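Local atomic coordinates of Cag pathogenicity island protein (Cag10) (Helicobacter pylori 26695, PDB entry 6IQT), a protein that probably serves as the VirB8-like component of the Cag type IV secretion system, here as its NTF2-like domain, which associates with copies of itself. Residues V25-E28 with A29-D32; Q68-R71 with M72-N76. One frame throughout, in Å; residues are numbered along the deposited sequence.

Contact 1: residues V25-E28 with A29-D32; sequences VNSE and AVVD
Ser-27, just before the turn into helix 30-43, grips the first turn with two different oxygens, meeting Val-30 and Val-31. Its carbonyl O takes the amide of Val-31 at 3.0 Å from Val-31 N, with the N-H pointing almost straight at it (171°). Its hydroxyl OG receives a weak bond from Val-30 N at 3.3 Å. The hydroxyl can do this because chi1 is 69°, which sets OG between its own backbone N and carbonyl carbon, facing the helix start. The tight part lies around these oxygens: Val-31 CG2 rests 3.4 Å from Ser-27 O, and Val-30 CG2 packs 3.5 Å from Ser-27 OG. The same Val-30 methyl meets Val-25 CG1 at 3.8 Å, the two valine side chains crossing at about a right angle, and Phe-152 touches both. Val-31, the buried residue here, continues inward onto Tyr-135 and Phe-137 of strand 125-137. The outer side is looser. Glu-28 extends its chain away from the turn, where its carboxylate makes a long, weak ion pair with Arg-96. Ala-29, at the N-cap position, has no polar side chain; the bonds from Ser-27 imply that the helix start is partly held by the residue two before its cap.

Contact 2: residues Q68-R71 with M72-N76; sequences QAMR and MFNEN
The middle of helix 66-80, about two and a half turns at the subunit interface, carries a Met-aromatic contact between selenomethionine Met-70 and Phe-73. The SE atom of Met-70 lies 3.8 Å from Phe-73 CD2 and 4.8 Å from the ring centroid, approaching obliquely at 53° off the ring normal. Both side chains leave the helix with CG anti to the backbone N (chi1 -171° and 176°), which lays them side by side pointing the same way, where both also meet Lys-54 of helix 50-59. One turn on, Asn-74 crosses Met-70, its ND2 3.9 Å from Met-70 CG; Met-120 of the second subunit packs on both. A different side of the helix holds selenomethionine Met-72, whose CG sits 3.3 Å from Gln-68 O and 3.9 Å from Gln-68 NE2. Four successive i to i+4 bonds run beneath, from Met-72 N to Gln-68 O through Glu-75 N to Arg-71 O. The extended Arg-71 reaches the second subunit, where NH2 bonds to the carbonyl oxygens of Thr-119 and Glu-121. Apolar contacts thus serve both the packing on helix 50-59 and the interface, where the hydrogen bonds from the guanidinium to backbone carbonyls add a polar tie.

Contact 1 comes first along the chain, at the entrance to helix 30-43; contact 2 follows within helix 66-80, with helix 50-59 between them in sequence. Their centres are 26 Å apart and their nearest atoms about 16 Å, on opposite sides of the chain's centre. Helix 30-43 connects them: its start, in contact 1, lies against strands 84-98 and 125-137 of the antiparallel sheet, and its end, at Leu-42 and Phe-43, packs on Met-72 of contact 2. Helices against a curved antiparallel sheet fit the NTF2-like fold of VirB8 domains. The second subunit meets contact 2 but not contact 1, so contact 2 takes part in the dimer interface and contact 1 does not.

Contact 1: residues V25-E28 with A29-D32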
loop_
_atom_site.group_PDB
_atom_site.type_symbol
_atom_site.label_atom_id
_atom_site.label_comp_id
_atom_site.label_asym_id
_atom_site.label_seq_id
_atom_site.Cartn_x
_atom_site.Cartn_y
_atom_site.Cartn_z
ATOM N N VAL A 25 -24.935 4.831 -8.167
ATOM C CA VAL A 25 -25.233 3.431 -8.431
ATOM C C VAL A 25 -24.169 2.629 -7.691
ATOM O O VAL A 25 -22.973 2.770 -7.978
ATOM C CB VAL A 25 -25.229 3.108 -9.933
ATOM C CG1 VAL A 25 -25.443 1.612 -10.148
ATOM C CG2 VAL A 25 -26.322 3.888 -10.640
ATOM N N ASN A 26 -24.598 1.818 -6.726
ATOM C CA ASN A 26 -23.683 1.087 -5.849
ATOM C C ASN A 26 -23.842 -0.403 -6.146
ATOM O O ASN A 26 -24.772 -1.050 -5.656
ATOM C CB ASN A 26 -23.971 1.411 -4.382
ATOM C CG ASN A 26 -22.926 0.853 -3.434
ATOM O OD1 ASN A 26 -22.107 0.010 -3.805
ATOM N ND2 ASN A 26 -22.943 1.338 -2.200
ATOM N N SER A 27 -22.951 -0.935 -6.978
ATOM C CA SER A 27 -22.990 -2.343 -7.347
ATOM C C SER A 27 -21.569 -2.831 -7.568
ATOM O O SER A 27 -20.662 -2.042 -7.868
ATOM C CB SER A 27 -23.808 -2.587 -8.616
ATOM O OG SER A 27 -23.125 -2.047 -9.737
ATOM N N GLU A 28 -21.376 -4.132 -7.362
ATOM C CA GLU A 28 -20.228 -4.832 -7.923
ATOM C C GLU A 28 -20.489 -4.965 -9.412
ATOM O O GLU A 28 -21.324 -5.773 -9.838
ATOM C CB GLU A 28 -20.049 -6.220 -7.318
ATOM C CG GLU A 28 -19.972 -6.328 -5.816
ATOM C CD GLU A 28 -20.030 -7.790 -5.381
ATOM O OE1 GLU A 28 -19.910 -8.665 -6.267
ATOM O OE2 GLU A 28 -20.180 -8.070 -4.172
ATOM N N ALA A 29 -19.782 -4.159 -10.174
ATOM C CA ALA A 29 -19.835 -3.963 -11.613
ATOM C C ALA A 29 -19.377 -2.521 -11.722
ATOM O O ALA A 29 -18.335 -2.238 -12.314
ATOM C CB ALA A 29 -21.217 -4.175 -12.257
ATOM N N VAL A 30 -20.120 -1.617 -11.072
ATOM C CA VAL A 30 -19.745 -0.202 -11.088
ATOM C C VAL A 30 -18.475 0.016 -10.272
ATOM O O VAL A 30 -17.561 0.728 -10.700
ATOM C CB VAL A 30 -20.910 0.676 -10.577
ATOM C CG1 VAL A 30 -20.430 2.090 -10.291
ATOM C CG2 VAL A 30 -22.035 0.713 -11.593
ATOM N N VAL A 31 -18.393 -0.601 -9.090
ATOM C CA VAL A 31 -17.189 -0.478 -8.271
ATOM C C VAL A 31 -15.983 -1.001 -9.039
ATOM O O VAL A 31 -14.920 -0.365 -9.085
ATOM C CB VAL A 31 -17.371 -1.216 -6.927
ATOM C CG1 VAL A 31 -16.020 -1.452 -6.238
ATOM C CG2 VAL A 31 -18.280 -0.417 -5.995
ATOM N N ASP A 32 -16.136 -2.170 -9.660
ATOM C CA ASP A 32 -15.008 -2.795 -10.342
ATOM C C ASP A 32 -14.571 -1.980 -11.556
ATOM O O ASP A 32 -13.368 -1.847 -11.807
ATOM C CB ASP A 32 -15.363 -4.233 -10.742
ATOM C CG ASP A 32 -15.506 -5.173 -9.517
ATOM O OD1 ASP A 32 -15.305 -4.742 -8.366
ATOM O OD2 ASP A 32 -15.809 -6.364 -9.707
#

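Contact 2: residues Q68-R71 with M72-N76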
loop_
_atom_site.group_PDB
_atom_site.type_symbol
_atom_site.label_atom_id
_atom_site.label_comp_id
_atom_site.label_asym_id
_atom_site.label_seq_id
_atom_site.Cartn_x
_atom_site.Cartn_y
_atom_site.Cartn_z
ATOM N N GLN A 68 -2.032 12.842 -2.105
ATOM C CA GLN A 68 -1.253 11.622 -2.273
ATOM C C GLN A 68 -1.333 11.094 -3.706
ATOM O O GLN A 68 -0.329 10.624 -4.261
ATOM C CB GLN A 68 -1.732 10.577 -1.260
ATOM C CG GLN A 68 -1.056 9.231 -1.386
ATOM C CD GLN A 68 0.422 9.285 -1.081
ATOM O OE1 GLN A 68 0.924 10.254 -0.499
ATOM N NE2 GLN A 68 1.134 8.249 -1.483
ATOM N N ALA A 69 -2.512 11.161 -4.330
ATOM C CA ALA A 69 -2.612 10.801 -5.739
ATOM C C ALA A 69 -1.683 11.660 -6.592
ATOM O O ALA A 69 -1.019 11.157 -7.508
ATOM C CB ALA A 69 -4.062 10.937 -6.216
HETATM N N MSE A 70 -1.605 12.948 -6.292
HETATM C CA MSE A 70 -0.728 13.841 -7.051
HETATM C C MSE A 70 0.764 13.493 -6.848
HETATM O O MSE A 70 1.559 13.564 -7.794
HETATM C CB MSE A 70 -0.994 15.306 -6.664
HETATM C CG MSE A 70 -0.273 16.293 -7.569
HETATM SE SE MSE A 70 -0.920 16.148 -9.412
HETATM C CE MSE A 70 -1.163 18.004 -9.824
ATOM N N ARG A 71 1.139 13.093 -5.630
ATOM C CA ARG A 71 2.526 12.683 -5.399
ATOM C C ARG A 71 2.885 11.455 -6.228
ATOM O O ARG A 71 4.002 11.350 -6.755
ATOM C CB ARG A 71 2.769 12.410 -3.917
ATOM C CG ARG A 71 2.804 13.658 -3.061
ATOM C CD ARG A 71 3.099 13.313 -1.596
ATOM N NE ARG A 71 3.300 14.517 -0.795
ATOM C CZ ARG A 71 4.474 15.120 -0.633
ATOM N NH1 ARG A 71 5.562 14.622 -1.200
ATOM N NH2 ARG A 71 4.561 16.223 0.106
HETATM N N MSE A 72 1.951 10.517 -6.374
HETATM C CA MSE A 72 2.234 9.330 -7.166
HETATM C C MSE A 72 2.275 9.636 -8.652
HETATM O O MSE A 72 3.083 9.072 -9.399
HETATM C CB MSE A 72 1.190 8.250 -6.871
HETATM C CG MSE A 72 1.150 7.886 -5.408
HETATM SE SE MSE A 72 -0.190 6.554 -5.045
HETATM C CE MSE A 72 0.442 5.230 -6.295
ATOM N N PHE A 73 1.373 10.518 -9.076
ATOM C CA PHE A 73 1.390 11.011 -10.448
ATOM C C PHE A 73 2.739 11.651 -10.773
ATOM O O PHE A 73 3.359 11.340 -11.798
ATOM C CB PHE A 73 0.229 12.000 -10.619
ATOM C CG PHE A 73 0.157 12.679 -11.967
ATOM C CD1 PHE A 73 -0.432 12.047 -13.050
ATOM C CD2 PHE A 73 0.616 13.978 -12.127
ATOM C CE1 PHE A 73 -0.529 12.676 -14.283
ATOM C CE2 PHE A 73 0.521 14.617 -13.357
ATOM C CZ PHE A 73 -0.052 13.962 -14.440
ATOM N N ASN A 74 3.219 12.534 -9.887
ATOM C CA ASN A 74 4.485 13.231 -10.137
ATOM C C ASN A 74 5.673 12.277 -10.149
ATOM O O ASN A 74 6.641 12.505 -10.888
ATOM C CB ASN A 74 4.710 14.327 -9.091
ATOM C CG ASN A 74 3.813 15.539 -9.308
ATOM O OD1 ASN A 74 3.372 15.810 -10.428
ATOM N ND2 ASN A 74 3.527 16.261 -8.239
ATOM N N GLU A 75 5.628 11.211 -9.341
ATOM C CA GLU A 75 6.706 10.226 -9.365
ATOM C C GLU A 75 6.782 9.506 -10.716
ATOM O O GLU A 75 7.881 9.249 -11.229
ATOM C CB GLU A 75 6.522 9.237 -8.210
ATOM C CG GLU A 75 7.795 8.488 -7.781
ATOM C CD GLU A 75 9.067 9.334 -7.865
ATOM O OE1 GLU A 75 10.063 8.847 -8.446
ATOM O OE2 GLU A 75 9.081 10.476 -7.345
ATOM N N ASN A 76 5.628 9.190 -11.325
ATOM C CA ASN A 76 5.655 8.607 -12.670
ATOM C C ASN A 76 6.300 9.555 -13.679
ATOM O O ASN A 76 7.054 9.121 -14.564
ATOM C CB ASN A 76 4.236 8.260 -13.151
ATOM C CG ASN A 76 3.614 7.076 -12.414
ATOM O OD1 ASN A 76 4.298 6.293 -11.757
ATOM N ND2 ASN A 76 2.298 6.944 -12.537
#